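Local coordinates for protein putative branched-chain amino acid aminotransferase IlvE (Streptococcus mutans, PDB 4DQN) that probably catalyses the pyridoxal phosphate-dependent transfer of the amino group between isoleucine, leucine or valine and 2-oxoglutarate in branched-chain amino acid metabolism, at residues R85-L93 with H182-G190; A66-L76 with V111-Y121. All coordinates share one frame; numbering follows the deposited sequence.

Contact 1: residues R85-L93 with H182-G190; sequences RLQRTADRL and HGTGAAKVG
Thr89, in the last turn of helix 79-92, meets the loop 182-190 with both branches of its side chain. Its hydroxyl accepts the backbone N-H of Lys188, with Lys188 N to Thr89 OG1 3.2 Å and an N-H...O angle of 156°, while its methyl CG2 presses on Val189 CG1 at 3.5 Å, a tight carbon contact. This division follows from the torsion: at chi1 -64° OG1 stands beside the helix backbone N and CG2 lies anti to it. A water bridges the same OG1 to the Ala186 carbonyl, donating to both oxygens. Leu93, just beyond the helix, extends the apolar patch, its CD2 lying 3.5 Å from Val189 CG1. At one end of the contact Arg92, bent at chi2 (67°), brings NH2 within 3.1 Å of His182 O, which lies in the guanidinium plane; at the other, Lys188 CD sits over one face of the Arg85 guanidinium, 3.6 Å from NH2. Further out, Pro249 O accepts from Arg85 NH1. Lys188 is the predicted attachment point of pyridoxal phosphate, not bound here. Together with backbone bonding to Phe61 of strand 59-68, the Thr89 bond probably sets where the lysine side chain leaves the loop; beyond it, Tyr193 OH bonds to Lys188 NZ, and the Arg85 cation, its NH2 4.4 Å from that amine, is paired with Glu62.

Contact 2: residues A66-L76 with V111-Y121; sequences AYRTKDGSVQL and VRANEEYVPPY
Arg68 reaches from the end of strand 59-68 to the carbonyls of the loop that follows helix 100-113 and a short 3-10 turn. Its NE and NH2 grip Val118 O side-on, at 3.2 Å from NE and 2.7 Å from NH2, with that oxygen 4° out of the guanidinium plane. NE also donates to Pro119 O, and NH1 turns back to Gly72 O, tying the arginine to its own hairpin. Beneath this polar layer the packing is close and apolar: Val74 CG1 meets Val111 CG1 at 3.7 Å, Val74 and Val118 reach toward each other tip to tip, and Ala66 CB touches Val111 CG2. The outer side is looser. Waters link Glu115 OE2 to Arg68 NH1 and to Val74 N, Arg68 NH1 staying 4.4 Å from Glu115 OE2. At the hairpin's turn, well away from these waters, exposed Lys70 lays its CA over the centre of the Tyr121 ring, a CH-pi contact 3.8 Å from the centroid, while Asp332 holds the phenol oxygen. The whole is a beta hairpin, strands 59-68 and 74-77 joined through a type I turn with an Asx turn at Asp71, packed against a helix end at the margin of an antiparallel sheet.

How the contacts relate
The segments of the two contacts alternate in sequence: the hairpin 66-76, helix segment 85-93, then 111-121, and finally the loop 182-190. Strand 74-77 leads directly into helix 79-92, and helix 100-113 comes next, so contact 2 joins the elements on either side of the helix used by contact 1. Their centres lie 30 Å apart, on opposite sides of the chain's centre, and their nearest atoms about 11 Å. Contact 2 packs the end of helix 100-113 and its loop on the hairpin next to edge strand 340-342 of the seven-stranded antiparallel sheet, whereas contact 1 joins a helix touching that sheet to the predicted cofactor loop, near the second subunit.

Contact 1: residues R85-L93 with H182-G190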
# COMPACT_ATOMS: atom_id res chain seq x y z
N ARG A 85 -4.76 -16.47 -7.72
CA ARG A 85 -4.65 -15.02 -7.70
C ARG A 85 -3.75 -14.54 -6.55
O ARG A 85 -2.94 -13.62 -6.73
CB ARG A 85 -6.03 -14.35 -7.65
CG ARG A 85 -5.94 -12.82 -7.72
CD ARG A 85 -7.30 -12.16 -7.87
NE ARG A 85 -8.16 -12.34 -6.70
CZ ARG A 85 -9.40 -11.87 -6.59
NH1 ARG A 85 -9.95 -11.20 -7.60
NH2 ARG A 85 -10.11 -12.07 -5.48
N LEU A 86 -3.88 -15.17 -5.39
CA LEU A 86 -3.02 -14.84 -4.25
C LEU A 86 -1.57 -15.20 -4.54
O LEU A 86 -0.66 -14.55 -4.03
CB LEU A 86 -3.48 -15.59 -2.98
CG LEU A 86 -3.44 -14.92 -1.59
CD1 LEU A 86 -3.22 -15.93 -0.47
CD2 LEU A 86 -2.52 -13.71 -1.48
N GLN A 87 -1.34 -16.23 -5.36
CA GLN A 87 0.02 -16.62 -5.70
C GLN A 87 0.65 -15.56 -6.59
O GLN A 87 1.81 -15.19 -6.40
CB GLN A 87 0.05 -18.00 -6.38
CG GLN A 87 -0.10 -19.17 -5.41
CD GLN A 87 -0.81 -20.36 -6.03
OE1 GLN A 87 -0.98 -20.43 -7.25
NE2 GLN A 87 -1.23 -21.30 -5.19
N ARG A 88 -0.10 -15.08 -7.56
CA ARG A 88 0.40 -14.02 -8.42
C ARG A 88 0.60 -12.72 -7.63
O ARG A 88 1.57 -11.98 -7.85
CB ARG A 88 -0.54 -13.80 -9.60
CG ARG A 88 -0.46 -14.90 -10.65
CD ARG A 88 -1.29 -14.54 -11.86
NE ARG A 88 -2.70 -14.76 -11.61
CZ ARG A 88 -3.30 -15.95 -11.75
NH1 ARG A 88 -2.58 -17.01 -12.12
NH2 ARG A 88 -4.59 -16.08 -11.50
N THR A 89 -0.30 -12.45 -6.70
CA THR A 89 -0.19 -11.26 -5.85
C THR A 89 1.07 -11.32 -4.97
O THR A 89 1.78 -10.33 -4.78
CB THR A 89 -1.45 -11.08 -4.98
OG1 THR A 89 -2.58 -10.84 -5.84
CG2 THR A 89 -1.31 -9.92 -4.07
N ALA A 90 1.34 -12.51 -4.44
CA ALA A 90 2.52 -12.73 -3.61
C ALA A 90 3.80 -12.49 -4.41
O ALA A 90 4.74 -11.83 -3.93
CB ALA A 90 2.49 -14.16 -3.07
N ASP A 91 3.83 -13.03 -5.63
CA ASP A 91 4.99 -12.86 -6.50
C ASP A 91 5.30 -11.38 -6.71
O ASP A 91 6.46 -10.97 -6.66
CB ASP A 91 4.72 -13.47 -7.88
CG ASP A 91 4.78 -14.98 -7.90
OD1 ASP A 91 5.28 -15.61 -6.93
OD2 ASP A 91 4.35 -15.55 -8.92
N ARG A 92 4.26 -10.59 -6.96
CA ARG A 92 4.43 -9.16 -7.23
C ARG A 92 5.04 -8.43 -6.03
O ARG A 92 5.77 -7.45 -6.20
CB ARG A 92 3.08 -8.54 -7.59
CG ARG A 92 3.14 -7.09 -8.00
CD ARG A 92 3.88 -6.89 -9.33
NE ARG A 92 3.99 -5.46 -9.64
CZ ARG A 92 4.29 -4.95 -10.83
NH1 ARG A 92 4.54 -5.76 -11.86
NH2 ARG A 92 4.36 -3.63 -10.99
N LEU A 93 4.74 -8.91 -4.83
CA LEU A 93 5.23 -8.27 -3.61
C LEU A 93 6.36 -9.04 -2.96
O LEU A 93 6.70 -8.78 -1.80
CB LEU A 93 4.08 -8.10 -2.61
CG LEU A 93 3.40 -6.74 -2.64
CD1 LEU A 93 2.70 -6.47 -3.95
CD2 LEU A 93 2.42 -6.65 -1.49
N HIS A 182 2.19 0.85 -14.20
CA HIS A 182 3.05 -0.29 -13.89
C HIS A 182 3.23 -0.44 -12.38
O HIS A 182 4.35 -0.67 -11.89
CB HIS A 182 4.41 -0.14 -14.57
CG HIS A 182 4.35 -0.11 -16.06
ND1 HIS A 182 5.02 0.82 -16.82
CD2 HIS A 182 3.69 -0.91 -16.94
CE1 HIS A 182 4.78 0.61 -18.10
NE2 HIS A 182 3.97 -0.44 -18.20
N GLY A 183 2.13 -0.33 -11.64
CA GLY A 183 2.14 -0.44 -10.19
C GLY A 183 1.63 -1.80 -9.75
O GLY A 183 1.93 -2.82 -10.38
N THR A 184 0.84 -1.82 -8.68
CA THR A 184 0.36 -3.07 -8.08
C THR A 184 -1.13 -3.31 -8.32
O THR A 184 -1.76 -4.08 -7.59
CB THR A 184 0.63 -3.11 -6.56
OG1 THR A 184 0.09 -1.93 -5.94
CG2 THR A 184 2.13 -3.16 -6.30
N GLY A 185 -1.68 -2.66 -9.35
CA GLY A 185 -3.12 -2.71 -9.61
C GLY A 185 -3.72 -4.09 -9.84
O GLY A 185 -4.89 -4.33 -9.50
N ALA A 186 -2.93 -4.98 -10.43
CA ALA A 186 -3.40 -6.34 -10.76
C ALA A 186 -3.14 -7.31 -9.60
O ALA A 186 -3.32 -8.53 -9.72
CB ALA A 186 -2.73 -6.83 -12.04
N ALA A 187 -2.71 -6.75 -8.47
CA ALA A 187 -2.43 -7.52 -7.26
C ALA A 187 -3.38 -7.07 -6.15
O ALA A 187 -3.57 -5.87 -5.94
CB ALA A 187 -0.96 -7.32 -6.84
N LYS A 188 -4.00 -8.03 -5.45
CA LYS A 188 -4.93 -7.68 -4.37
C LYS A 188 -4.15 -7.30 -3.11
O LYS A 188 -4.03 -8.11 -2.17
CB LYS A 188 -5.87 -8.86 -4.08
CG LYS A 188 -7.21 -8.47 -3.44
CD LYS A 188 -8.22 -9.60 -3.64
CE LYS A 188 -9.57 -9.27 -3.02
NZ LYS A 188 -10.20 -8.08 -3.66
N VAL A 189 -3.63 -6.08 -3.09
CA VAL A 189 -2.80 -5.63 -1.97
C VAL A 189 -3.35 -4.34 -1.35
O VAL A 189 -3.98 -3.53 -2.03
CB VAL A 189 -1.33 -5.40 -2.41
CG1 VAL A 189 -0.75 -6.69 -2.95
CG2 VAL A 189 -1.25 -4.32 -3.49
N GLY A 190 -3.10 -4.17 -0.06
CA GLY A 190 -3.58 -3.01 0.67
C GLY A 190 -3.28 -1.66 0.04
O GLY A 190 -4.08 -0.72 0.17
O HOH W 1 -2.93 -11.03 -8.59

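Contact 2: residues A66-L76 with V111-Y121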
# COMPACT_ATOMS: atom_id res chain seq x y z
N ALA A 66 -18.49 -19.18 1.50
CA ALA A 66 -18.99 -20.54 1.67
C ALA A 66 -20.50 -20.44 1.64
O ALA A 66 -21.09 -19.54 2.24
CB ALA A 66 -18.52 -21.15 3.01
N TYR A 67 -21.14 -21.38 0.93
CA TYR A 67 -22.57 -21.30 0.67
C TYR A 67 -23.24 -22.54 1.24
O TYR A 67 -22.78 -23.65 0.98
CB TYR A 67 -22.80 -21.28 -0.85
CG TYR A 67 -22.11 -20.13 -1.58
CD1 TYR A 67 -20.78 -20.23 -1.96
CD2 TYR A 67 -22.81 -18.97 -1.88
CE1 TYR A 67 -20.14 -19.17 -2.62
CE2 TYR A 67 -22.19 -17.91 -2.54
CZ TYR A 67 -20.86 -18.02 -2.91
OH TYR A 67 -20.25 -16.97 -3.57
N ARG A 68 -24.32 -22.37 2.00
CA ARG A 68 -25.10 -23.54 2.41
C ARG A 68 -26.11 -23.90 1.32
O ARG A 68 -26.79 -23.03 0.77
CB ARG A 68 -25.82 -23.29 3.74
CG ARG A 68 -26.36 -24.58 4.36
CD ARG A 68 -27.08 -24.31 5.67
NE ARG A 68 -26.20 -23.76 6.70
CZ ARG A 68 -25.38 -24.50 7.45
NH1 ARG A 68 -25.32 -25.81 7.28
NH2 ARG A 68 -24.62 -23.92 8.38
N THR A 69 -26.20 -25.19 1.01
CA THR A 69 -27.09 -25.67 -0.04
C THR A 69 -28.44 -26.16 0.51
O THR A 69 -28.65 -26.19 1.72
CB THR A 69 -26.45 -26.80 -0.87
OG1 THR A 69 -26.23 -27.94 -0.02
CG2 THR A 69 -25.13 -26.34 -1.47
N LYS A 70 -29.32 -26.57 -0.39
CA LYS A 70 -30.68 -26.95 -0.04
C LYS A 70 -30.76 -28.13 0.94
O LYS A 70 -31.69 -28.21 1.74
CB LYS A 70 -31.47 -27.24 -1.32
CG LYS A 70 -32.98 -27.10 -1.21
CD LYS A 70 -33.63 -27.21 -2.59
CE LYS A 70 -33.17 -28.46 -3.32
NZ LYS A 70 -33.60 -28.51 -4.76
N ASP A 71 -29.78 -29.04 0.89
CA ASP A 71 -29.79 -30.19 1.80
C ASP A 71 -29.03 -29.91 3.09
O ASP A 71 -28.89 -30.79 3.94
CB ASP A 71 -29.29 -31.48 1.12
CG ASP A 71 -27.79 -31.48 0.87
OD1 ASP A 71 -27.12 -30.44 1.04
OD2 ASP A 71 -27.28 -32.55 0.47
N GLY A 72 -28.51 -28.69 3.23
CA GLY A 72 -27.81 -28.30 4.44
C GLY A 72 -26.29 -28.31 4.32
O GLY A 72 -25.60 -27.67 5.13
N SER A 73 -25.77 -29.02 3.33
CA SER A 73 -24.32 -29.10 3.15
C SER A 73 -23.75 -27.76 2.67
O SER A 73 -24.47 -26.94 2.07
CB SER A 73 -23.93 -30.24 2.21
OG SER A 73 -24.54 -30.10 0.94
N VAL A 74 -22.47 -27.53 2.94
CA VAL A 74 -21.83 -26.25 2.66
C VAL A 74 -20.75 -26.44 1.60
O VAL A 74 -20.09 -27.48 1.56
CB VAL A 74 -21.22 -25.66 3.94
CG1 VAL A 74 -20.52 -24.32 3.64
CG2 VAL A 74 -22.31 -25.46 4.98
N GLN A 75 -20.59 -25.46 0.72
CA GLN A 75 -19.60 -25.59 -0.34
C GLN A 75 -18.88 -24.27 -0.62
O GLN A 75 -19.39 -23.19 -0.34
CB GLN A 75 -20.26 -26.13 -1.62
CG GLN A 75 -21.35 -25.22 -2.18
CD GLN A 75 -22.17 -25.93 -3.25
OE1 GLN A 75 -22.33 -27.14 -3.19
NE2 GLN A 75 -22.69 -25.17 -4.21
N LEU A 76 -17.67 -24.38 -1.17
CA LEU A 76 -16.91 -23.23 -1.63
C LEU A 76 -17.08 -23.13 -3.13
O LEU A 76 -17.43 -24.12 -3.79
CB LEU A 76 -15.42 -23.41 -1.31
CG LEU A 76 -15.08 -23.40 0.17
CD1 LEU A 76 -13.61 -23.76 0.36
CD2 LEU A 76 -15.39 -22.03 0.80
N VAL A 111 -14.23 -23.08 7.51
CA VAL A 111 -15.67 -23.28 7.33
C VAL A 111 -16.19 -24.35 8.27
O VAL A 111 -17.16 -24.13 9.00
CB VAL A 111 -15.99 -23.69 5.89
CG1 VAL A 111 -17.48 -23.96 5.75
CG2 VAL A 111 -15.56 -22.58 4.92
N ARG A 112 -15.53 -25.51 8.26
CA ARG A 112 -15.92 -26.60 9.16
C ARG A 112 -15.88 -26.19 10.63
O ARG A 112 -16.81 -26.48 11.38
CB ARG A 112 -15.07 -27.87 8.92
CG ARG A 112 -15.26 -28.50 7.55
CD ARG A 112 -14.67 -29.91 7.46
NE ARG A 112 -13.32 -29.96 8.01
CZ ARG A 112 -12.21 -30.04 7.27
NH1 ARG A 112 -12.30 -30.10 5.95
NH2 ARG A 112 -11.01 -30.08 7.86
N ALA A 113 -14.83 -25.46 11.05
CA ALA A 113 -14.69 -25.12 12.47
C ALA A 113 -15.76 -24.12 12.92
O ALA A 113 -16.08 -24.02 14.11
CB ALA A 113 -13.29 -24.57 12.76
N ASN A 114 -16.30 -23.38 11.96
CA ASN A 114 -17.31 -22.35 12.23
C ASN A 114 -18.61 -22.63 11.47
O ASN A 114 -19.33 -21.69 11.13
CB ASN A 114 -16.80 -20.97 11.81
CG ASN A 114 -15.57 -20.54 12.59
OD1 ASN A 114 -15.67 -20.15 13.75
ND2 ASN A 114 -14.40 -20.58 11.95
N GLU A 115 -18.93 -23.90 11.23
CA GLU A 115 -20.02 -24.23 10.31
C GLU A 115 -21.38 -23.73 10.77
O GLU A 115 -22.28 -23.47 9.96
CB GLU A 115 -20.08 -25.74 10.00
CG GLU A 115 -20.87 -26.04 8.71
CD GLU A 115 -20.64 -27.43 8.12
OE1 GLU A 115 -19.46 -27.83 7.93
OE2 GLU A 115 -21.64 -28.12 7.84
N GLU A 116 -21.53 -23.55 12.07
CA GLU A 116 -22.80 -23.10 12.59
C GLU A 116 -23.02 -21.62 12.26
O GLU A 116 -24.12 -21.08 12.42
CB GLU A 116 -22.92 -23.40 14.09
CG GLU A 116 -21.99 -22.57 15.00
CD GLU A 116 -20.52 -23.03 15.02
OE1 GLU A 116 -20.10 -23.88 14.20
OE2 GLU A 116 -19.76 -22.51 15.87
N TYR A 117 -21.98 -20.95 11.76
CA TYR A 117 -22.12 -19.55 11.34
C TYR A 117 -22.40 -19.40 9.84
O TYR A 117 -22.64 -18.29 9.35
CB TYR A 117 -20.89 -18.72 11.73
CG TYR A 117 -20.75 -18.53 13.21
CD1 TYR A 117 -20.05 -19.45 13.98
CD2 TYR A 117 -21.31 -17.43 13.85
CE1 TYR A 117 -19.92 -19.29 15.34
CE2 TYR A 117 -21.18 -17.26 15.21
CZ TYR A 117 -20.48 -18.20 15.95
OH TYR A 117 -20.34 -18.05 17.31
N VAL A 118 -22.34 -20.50 9.10
CA VAL A 118 -22.75 -20.46 7.71
C VAL A 118 -24.28 -20.31 7.70
O VAL A 118 -24.99 -21.21 8.16
CB VAL A 118 -22.32 -21.74 6.95
CG1 VAL A 118 -22.67 -21.62 5.47
CG2 VAL A 118 -20.82 -21.97 7.11
N PRO A 119 -24.79 -19.17 7.20
CA PRO A 119 -26.22 -18.84 7.28
C PRO A 119 -27.10 -19.92 6.65
O PRO A 119 -26.64 -20.65 5.78
CB PRO A 119 -26.32 -17.54 6.48
CG PRO A 119 -24.94 -16.90 6.67
CD PRO A 119 -24.02 -18.09 6.56
N PRO A 120 -28.37 -20.01 7.09
CA PRO A 120 -29.30 -21.00 6.55
C PRO A 120 -29.65 -20.72 5.09
O PRO A 120 -29.67 -19.57 4.66
CB PRO A 120 -30.56 -20.81 7.41
CG PRO A 120 -30.09 -20.13 8.65
CD PRO A 120 -28.96 -19.24 8.21
N TYR A 121 -29.91 -21.78 4.33
CA TYR A 121 -30.56 -21.68 3.03
C TYR A 121 -32.02 -21.29 3.33
O TYR A 121 -32.61 -21.87 4.24
CB TYR A 121 -30.50 -23.08 2.40
CG TYR A 121 -31.05 -23.19 1.00
CD1 TYR A 121 -32.41 -23.37 0.78
CD2 TYR A 121 -30.21 -23.15 -0.11
CE1 TYR A 121 -32.93 -23.48 -0.50
CE2 TYR A 121 -30.72 -23.26 -1.40
CZ TYR A 121 -32.08 -23.42 -1.58
OH TYR A 121 -32.58 -23.54 -2.85
O HOH W 2 -25.53 -19.92 3.31
O HOH W 3 -23.66 -26.59 9.82
O HOH W 4 -20.95 -29.26 5.00